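Long-range contacts in L-aspartate semialdehyde sulfurtransferase (Methanocaldococcus jannaschii, PDB 3KPC), which probably makes homocysteine from aspartate semialdehyde and sulfide, and binds S-adenosylmethionine and methylthioadenosine through its C-terminal CBS domains: residues Ile34-Ile39 / Ile49-Asp54; Ser18-Met23 / Lys64-Ile69. All coordinates share one frame; numbering follows the deposited sequence.

Overall arrangement
Contact 1 lies within the first CBS motif, while contact 2 brings 18-23 to the part where the chain passes toward the second. Contact 1 (34-39 with 49-54) is buried near the centre of the chain. It joins the two strands of a hairpin and touches both nucleoside ligands. Contact 2 (18-23 with 64-69) lies nearer the surface, with its centre about 11 Å from that of contact 1. It brings the start of helix 22-32 to the short helix 66-69. Direct backbone hydrogen bonds hold contact 1, whereas waters bridge the backbones in contact 2. The two meet through apolar side chains: Ile50 of the hairpin packs on Ile66 and Ile69. Both also reach the second subunit.

Contact 1: Ile34-Ile39 / Ile49-Asp54; sequences INHLPI and IITSWD. With MTA (5'-deoxy-5'-methylthioadenosine), chain C; SAM (S-adenosylmethionine), chain B.
The His36 ring has Ile49 CD1 at one edge, near its plane. Thr51 CG2 approaches the ring obliquely, 3.7 Å from His36 CD2. His36 NE2 is hydrogen-bonded to Ser96 OG. The Trp53 ring carries C5' of SAM over one face, 3.7 Å above its plane and offset toward the rim. Asp54 OD1 sits at the indole edge.

Asp54 grips the SAM ribose with both oxygens. OD1 takes O3' at 2.6 Å and OD2 takes O2' at 2.7 Å. Thr51 N also donates to Asp54 OD2, on its anti side, which limits how the carboxylate can turn. Thr51 is the N-cap of helix 52-61, and this bond from its N belongs to a capping box with Asp54. Its OG1 accepts a weak bond from Trp53 N.

The strands are antiparallel. Leu37 and Ile50 form a hydrogen-bonded pair, with Leu37 N 2.8 Å from Ile50 O. Their side chains turn to the face packed on helices 22-32 and 66-69, where Ile39 CD1 also meets Ile50 CG1. At the hairpin end, Asn35 CG lies anti to its carbonyl carbon (chi1 -70°). In the Ser52 conformer given here, one of two, Asn35 OD1 accepts from Ser52 OG at 2.7 Å. Asn35 ND2 is hydrogen-bonded to OXT of another SAM.

His36 O accepts from MTA N6 at 2.9 Å. A beta hairpin leading into a helix whose first turn holds a ribose through an aspartate is characteristic of nucleoside-binding CBS domains.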
loop_
_atom_site.group_PDB
_atom_site.type_symbol
_atom_site.label_atom_id
_atom_site.label_comp_id
_atom_site.label_asym_id
_atom_site.label_seq_id
_atom_site.Cartn_x
_atom_site.Cartn_y
_atom_site.Cartn_z
ATOM N N ILE A 34 -8.741 3.974 1.294
ATOM C CA ILE A 34 -7.370 4.418 1.500
ATOM C C ILE A 34 -6.632 3.426 2.394
ATOM O O ILE A 34 -7.254 2.591 3.055
ATOM C CB ILE A 34 -7.326 5.830 2.145
ATOM C CG1 ILE A 34 -8.122 5.850 3.461
ATOM C CG2 ILE A 34 -7.852 6.884 1.162
ATOM C CD1 ILE A 34 -7.995 7.130 4.272
ATOM N N ASN A 35 -5.306 3.527 2.415
ATOM C CA ASN A 35 -4.471 2.683 3.262
ATOM C C ASN A 35 -3.695 3.480 4.304
ATOM O O ASN A 35 -2.959 2.897 5.099
ATOM C CB ASN A 35 -3.491 1.875 2.409
ATOM C CG ASN A 35 -4.177 0.804 1.596
ATOM O OD1 ASN A 35 -4.548 -0.247 2.118
ATOM N ND2 ASN A 35 -4.349 1.062 0.305
ATOM N N HIS A 36 -3.853 4.804 4.295
ATOM C CA HIS A 36 -3.098 5.681 5.199
ATOM C C HIS A 36 -3.993 6.596 6.007
ATOM O O HIS A 36 -4.911 7.220 5.470
ATOM C CB HIS A 36 -2.098 6.540 4.424
ATOM C CG HIS A 36 -1.124 5.743 3.627
ATOM N ND1 HIS A 36 -1.428 5.236 2.383
ATOM C CD2 HIS A 36 0.131 5.319 3.909
ATOM C CE1 HIS A 36 -0.399 4.548 1.923
ATOM N NE2 HIS A 36 0.562 4.582 2.829
ATOM N N LEU A 37 -3.699 6.688 7.297
ATOM C CA LEU A 37 -4.474 7.511 8.205
ATOM C C LEU A 37 -3.544 8.266 9.152
ATOM O O LEU A 37 -3.138 7.728 10.188
ATOM C CB LEU A 37 -5.485 6.656 8.980
ATOM C CG LEU A 37 -6.469 7.394 9.897
ATOM C CD1 LEU A 37 -7.395 8.328 9.116
ATOM C CD2 LEU A 37 -7.276 6.404 10.720
ATOM N N PRO A 38 -3.182 9.511 8.783
ATOM C CA PRO A 38 -2.435 10.370 9.695
ATOM C C PRO A 38 -3.228 10.583 10.986
ATOM O O PRO A 38 -4.439 10.820 10.938
ATOM C CB PRO A 38 -2.315 11.687 8.917
ATOM C CG PRO A 38 -2.431 11.291 7.485
ATOM C CD PRO A 38 -3.418 10.163 7.480
ATOM N N ILE A 39 -2.545 10.474 12.124
ATOM C CA ILE A 39 -3.149 10.713 13.430
ATOM C C ILE A 39 -2.710 12.092 13.906
ATOM O O ILE A 39 -1.515 12.410 13.883
ATOM C CB ILE A 39 -2.736 9.625 14.456
ATOM C CG1 ILE A 39 -3.005 8.212 13.909
ATOM C CG2 ILE A 39 -3.431 9.846 15.797
ATOM C CD1 ILE A 39 -4.471 7.900 13.572
ATOM N N ILE A 49 1.091 7.947 12.513
ATOM C CA ILE A 49 0.414 7.439 11.318
ATOM C C ILE A 49 0.009 5.973 11.499
ATOM O O ILE A 49 0.740 5.174 12.094
ATOM C CB ILE A 49 1.260 7.653 10.018
ATOM C CG1 ILE A 49 0.405 7.451 8.757
ATOM C CG2 ILE A 49 2.528 6.785 10.024
ATOM C CD1 ILE A 49 1.066 7.907 7.450
ATOM N N ILE A 50 -1.177 5.652 10.993
ATOM C CA ILE A 50 -1.714 4.299 10.956
ATOM C C ILE A 50 -1.882 3.904 9.495
ATOM O O ILE A 50 -2.388 4.692 8.693
ATOM C CB ILE A 50 -3.100 4.249 11.660
ATOM C CG1 ILE A 50 -2.949 4.356 13.183
ATOM C CG2 ILE A 50 -3.919 3.010 11.244
ATOM C CD1 ILE A 50 -2.387 3.115 13.858
ATOM N N THR A 51 -1.447 2.700 9.139
ATOM C CA THR A 51 -1.716 2.178 7.803
ATOM C C THR A 51 -2.449 0.850 7.921
ATOM O O THR A 51 -2.562 0.301 9.026
ATOM C CB THR A 51 -0.427 2.005 6.965
ATOM O OG1 THR A 51 0.348 0.912 7.470
ATOM C CG2 THR A 51 0.417 3.279 6.960
ATOM N N SER A 52 -2.945 0.338 6.796
ATOM C CA SER A 52 -3.592 -0.975 6.755
ATOM C C SER A 52 -2.682 -2.062 7.326
ATOM O O SER A 52 -3.150 -3.010 7.958
ATOM C CB SER A 52 -3.995 -1.334 5.322
ATOM O OG SER A 52 -4.920 -0.397 4.796
ATOM N N TRP A 53 -1.379 -1.926 7.083
ATOM C CA TRP A 53 -0.385 -2.881 7.578
ATOM C C TRP A 53 -0.368 -2.933 9.109
ATOM O O TRP A 53 -0.206 -4.007 9.697
ATOM C CB TRP A 53 0.992 -2.512 7.040
ATOM C CG TRP A 53 2.040 -3.561 7.207
ATOM C CD1 TRP A 53 2.309 -4.596 6.357
ATOM C CD2 TRP A 53 2.993 -3.657 8.274
ATOM N NE1 TRP A 53 3.362 -5.341 6.836
ATOM C CE2 TRP A 53 3.804 -4.786 8.009
ATOM C CE3 TRP A 53 3.236 -2.904 9.433
ATOM C CZ2 TRP A 53 4.842 -5.184 8.865
ATOM C CZ3 TRP A 53 4.272 -3.298 10.283
ATOM C CH2 TRP A 53 5.060 -4.430 9.993
ATOM N N ASP A 54 -0.544 -1.774 9.746
ATOM C CA ASP A 54 -0.650 -1.705 11.206
ATOM C C ASP A 54 -1.915 -2.375 11.731
ATOM O O ASP A 54 -1.887 -2.983 12.803
ATOM C CB ASP A 54 -0.596 -0.258 11.701
ATOM C CG ASP A 54 0.723 0.416 11.387
ATOM O OD1 ASP A 54 1.787 -0.190 11.640
ATOM O OD2 ASP A 54 0.694 1.562 10.897
HETATM C CS MTA C . -3.688 5.185 0.711
HETATM S "S5'" MTA C . -3.607 4.810 -1.021
HETATM C "C5'" MTA C . -5.235 5.532 -1.531
HETATM C "C4'" MTA C . -5.156 6.828 -2.408
HETATM O "O4'" MTA C . -6.063 7.836 -1.865
HETATM C "C2'" MTA C . -3.834 8.733 -1.633
HETATM O "O2'" MTA C . -3.329 9.895 -2.417
HETATM C "C3'" MTA C . -3.741 7.423 -2.417
HETATM O "O3'" MTA C . -3.291 7.669 -3.807
HETATM C "C1'" MTA C . -5.295 8.906 -1.235
HETATM N N9 MTA C . -5.201 8.884 0.263
HETATM C C8 MTA C . -4.524 8.013 1.019
HETATM N N7 MTA C . -4.656 8.322 2.308
HETATM C C5 MTA C . -5.415 9.407 2.379
HETATM C C6 MTA C . -5.889 10.184 3.426
HETATM N N6 MTA C . -5.586 9.881 4.689
HETATM N N1 MTA C . -6.648 11.256 3.142
HETATM C C2 MTA C . -6.964 11.563 1.892
HETATM N N3 MTA C . -6.525 10.845 0.870
HETATM C C4 MTA C . -5.755 9.766 1.083
HETATM N N SAM B . 6.944 -1.378 2.753
HETATM C CA SAM B . 5.759 -1.868 3.522
HETATM C C SAM B . 4.796 -0.705 3.824
HETATM O O SAM B . 5.027 0.437 3.427
HETATM O OXT SAM B . 3.768 -0.886 4.478
HETATM C CB SAM B . 6.193 -2.565 4.828
HETATM C CG SAM B . 7.319 -1.831 5.565
HETATM S SD SAM B . 6.795 -0.269 6.362
HETATM C CE SAM B . 8.258 0.047 7.336
HETATM C "C5'" SAM B . 5.557 -0.624 7.668
HETATM C "C4'" SAM B . 5.368 0.554 8.629
HETATM O "O4'" SAM B . 5.487 1.760 7.846
HETATM C "C3'" SAM B . 3.986 0.646 9.289
HETATM O "O3'" SAM B . 4.143 0.417 10.694
HETATM C "C2'" SAM B . 3.553 2.091 9.022
HETATM O "O2'" SAM B . 2.993 2.708 10.193
HETATM C "C1'" SAM B . 4.890 2.745 8.671
HETATM N N9 SAM B . 4.711 3.996 7.899
HETATM C C8 SAM B . 3.898 4.192 6.860
HETATM N N7 SAM B . 4.012 5.452 6.433
HETATM C C5 SAM B . 4.909 6.060 7.206
HETATM C C6 SAM B . 5.443 7.346 7.262
HETATM N N6 SAM B . 5.060 8.285 6.396
HETATM N N1 SAM B . 6.360 7.639 8.202
HETATM C C2 SAM B . 6.761 6.724 9.076
HETATM N N3 SAM B . 6.271 5.491 9.051
HETATM C C4 SAM B . 5.351 5.134 8.137
#

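Contact 2: Ser18-Met23 / Lys64-Ile69; sequences SNISIM and KTIEEI
The chain from Ser18 to Ile22 passes alongside the short helix 66-69. The CA atoms of Ser18 and Glu67 are 6.0 Å apart, and those of Ile22 and Ile66 are 5.7 Å apart. Here the start of helix 22-32 meets helix 66-69, which lies where the two CBS motifs join in sequence. The short helix opens with a capping box. Thr65 OG1 accepts from Glu68 N, and Glu68 OE2 accepts from Thr65 N. The same carboxylate oxygen also takes Lys64 N, so two amides hold it.

Three waters join the two backbones. One links Ser18 O to Glu67 N. The second takes a bond from Ile66 N and donates to Ile20 O, 2.7 Å from that oxygen. The third links Lys64 O to Ile22 N. Ile66, Glu67 and Ile22 stand in first helical turns, where amides lack a carbonyl partner from an earlier turn. The waters fill that role.

Ile66 points toward 18-23, and its CG1 rests against the carbonyl oxygen of Ile20, 3.3 Å from Ile20 O. Beside the waters the side chains make an apolar contact. Ile66 CD1 reaches on to Ile22, with CG1 of Ile22 4.0 Å away. The extended end of Ile22 (chi2 178°) lies against the backbone of Lys64, with its CD1 3.4 Å from Lys64 C. The same methyl meets Ile69 CD1 at 4.1 Å. Ile22 also packs on Ile55 and Ala58 of helix 52-61, and on Leu59 of the second subunit.

At the other end of the contact Glu67 bends at chi2, which brings its carboxylate back to Ser18. There Ser18 OG donates to Glu67 OE2 at 2.7 Å, on the anti side and 26° out of the carboxylate plane.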
loop_
_atom_site.group_PDB
_atom_site.type_symbol
_atom_site.label_atom_id
_atom_site.label_comp_id
_atom_site.label_asym_id
_atom_site.label_seq_id
_atom_site.Cartn_x
_atom_site.Cartn_y
_atom_site.Cartn_z
ATOM N N SER A 18 -6.048 10.072 18.131
ATOM C CA SER A 18 -5.451 8.814 18.606
ATOM C C SER A 18 -6.363 7.987 19.513
ATOM O O SER A 18 -6.061 6.826 19.816
ATOM C CB SER A 18 -4.123 9.090 19.319
ATOM O OG SER A 18 -4.337 9.686 20.589
ATOM N N ASN A 19 -7.471 8.588 19.945
ATOM C CA ASN A 19 -8.395 7.946 20.881
ATOM C C ASN A 19 -9.477 7.085 20.231
ATOM O O ASN A 19 -10.291 6.483 20.937
ATOM C CB ASN A 19 -9.013 8.976 21.852
ATOM C CG ASN A 19 -10.079 9.858 21.201
ATOM O OD1 ASN A 19 -11.099 10.163 21.820
ATOM N ND2 ASN A 19 -9.843 10.277 19.961
ATOM N N ILE A 20 -9.496 7.025 18.899
ATOM C CA ILE A 20 -10.418 6.105 18.220
ATOM C C ILE A 20 -9.927 4.673 18.413
ATOM O O ILE A 20 -8.745 4.449 18.692
ATOM C CB ILE A 20 -10.618 6.434 16.712
ATOM C CG1 ILE A 20 -9.335 6.190 15.904
ATOM C CG2 ILE A 20 -11.166 7.856 16.533
ATOM C CD1 ILE A 20 -9.537 6.212 14.396
ATOM N N SER A 21 -10.831 3.706 18.288
ATOM C CA SER A 21 -10.458 2.301 18.420
ATOM C C SER A 21 -9.788 1.798 17.146
ATOM O O SER A 21 -9.850 2.457 16.104
ATOM C CB SER A 21 -11.685 1.446 18.739
ATOM O OG SER A 21 -12.554 1.365 17.624
ATOM N N ILE A 22 -9.153 0.630 17.229
ATOM C CA ILE A 22 -8.574 -0.006 16.043
ATOM C C ILE A 22 -9.665 -0.334 15.016
ATOM O O ILE A 22 -9.469 -0.109 13.817
ATOM C CB ILE A 22 -7.721 -1.252 16.398
ATOM C CG1 ILE A 22 -6.543 -0.835 17.289
ATOM C CG2 ILE A 22 -7.214 -1.949 15.132
ATOM C CD1 ILE A 22 -5.651 -1.976 17.746
ATOM N N MET A 23 -10.813 -0.831 15.484
ATOM C CA MET A 23 -11.946 -1.100 14.591
ATOM C C MET A 23 -12.432 0.170 13.893
ATOM O O MET A 23 -12.722 0.147 12.695
ATOM C CB MET A 23 -13.109 -1.777 15.324
ATOM C CG MET A 23 -14.263 -2.191 14.398
ATOM S SD MET A 23 -15.585 -3.078 15.278
ATOM C CE MET A 23 -14.736 -4.616 15.670
ATOM N N LYS A 64 -3.815 -3.792 20.993
ATOM C CA LYS A 64 -5.088 -3.339 21.548
ATOM C C LYS A 64 -5.523 -1.938 21.147
ATOM O O LYS A 64 -6.722 -1.685 20.987
ATOM C CB LYS A 64 -5.081 -3.461 23.077
ATOM C CG LYS A 64 -4.793 -4.865 23.599
ATOM C CD LYS A 64 -5.863 -5.877 23.149
ATOM C CE LYS A 64 -5.416 -7.314 23.463
ATOM N NZ LYS A 64 -4.989 -7.461 24.907
ATOM N N THR A 65 -4.567 -1.027 20.998
ATOM C CA THR A 65 -4.895 0.381 20.774
ATOM C C THR A 65 -4.158 1.001 19.594
ATOM O O THR A 65 -3.101 0.515 19.172
ATOM C CB THR A 65 -4.611 1.249 22.031
ATOM O OG1 THR A 65 -3.200 1.315 22.268
ATOM C CG2 THR A 65 -5.315 0.698 23.269
ATOM N N ILE A 66 -4.728 2.090 19.083
ATOM C CA ILE A 66 -4.090 2.930 18.073
ATOM C C ILE A 66 -2.775 3.523 18.592
ATOM O O ILE A 66 -1.769 3.521 17.878
ATOM C CB ILE A 66 -5.057 4.053 17.584
ATOM C CG1 ILE A 66 -6.210 3.460 16.752
ATOM C CG2 ILE A 66 -4.312 5.153 16.806
ATOM C CD1 ILE A 66 -5.787 2.670 15.505
ATOM N N GLU A 67 -2.783 4.007 19.834
ATOM C CA GLU A 67 -1.575 4.571 20.451
ATOM C C GLU A 67 -0.428 3.567 20.519
ATOM O O GLU A 67 0.744 3.930 20.366
ATOM C CB GLU A 67 -1.879 5.138 21.838
ATOM C CG GLU A 67 -2.847 6.309 21.780
ATOM C CD GLU A 67 -2.475 7.442 22.708
ATOM O OE1 GLU A 67 -2.095 7.178 23.869
ATOM O OE2 GLU A 67 -2.569 8.615 22.275
ATOM N N GLU A 68 -0.779 2.303 20.722
ATOM C CA GLU A 68 0.182 1.218 20.809
ATOM C C GLU A 68 0.792 0.879 19.446
ATOM O O GLU A 68 1.974 0.535 19.358
ATOM C CB GLU A 68 -0.531 0.006 21.401
ATOM C CG GLU A 68 0.244 -1.287 21.422
ATOM C CD GLU A 68 -0.531 -2.397 22.104
ATOM O OE1 GLU A 68 0.118 -3.353 22.575
ATOM O OE2 GLU A 68 -1.780 -2.319 22.182
ATOM N N ILE A 69 -0.010 0.988 18.390
ATOM C CA ILE A 69 0.408 0.509 17.071
ATOM C C ILE A 69 0.831 1.587 16.074
ATOM O O ILE A 69 1.477 1.269 15.072
ATOM C CB ILE A 69 -0.658 -0.417 16.407
ATOM C CG1 ILE A 69 -1.954 0.351 16.092
ATOM C CG2 ILE A 69 -0.937 -1.613 17.298
ATOM C CD1 ILE A 69 -2.904 -0.401 15.146
HETATM O O HOH W 1 -5.482 4.550 21.249
HETATM O O HOH W 2 -7.271 2.833 20.256
HETATM O O HOH W 3 -9.024 -0.573 20.068
#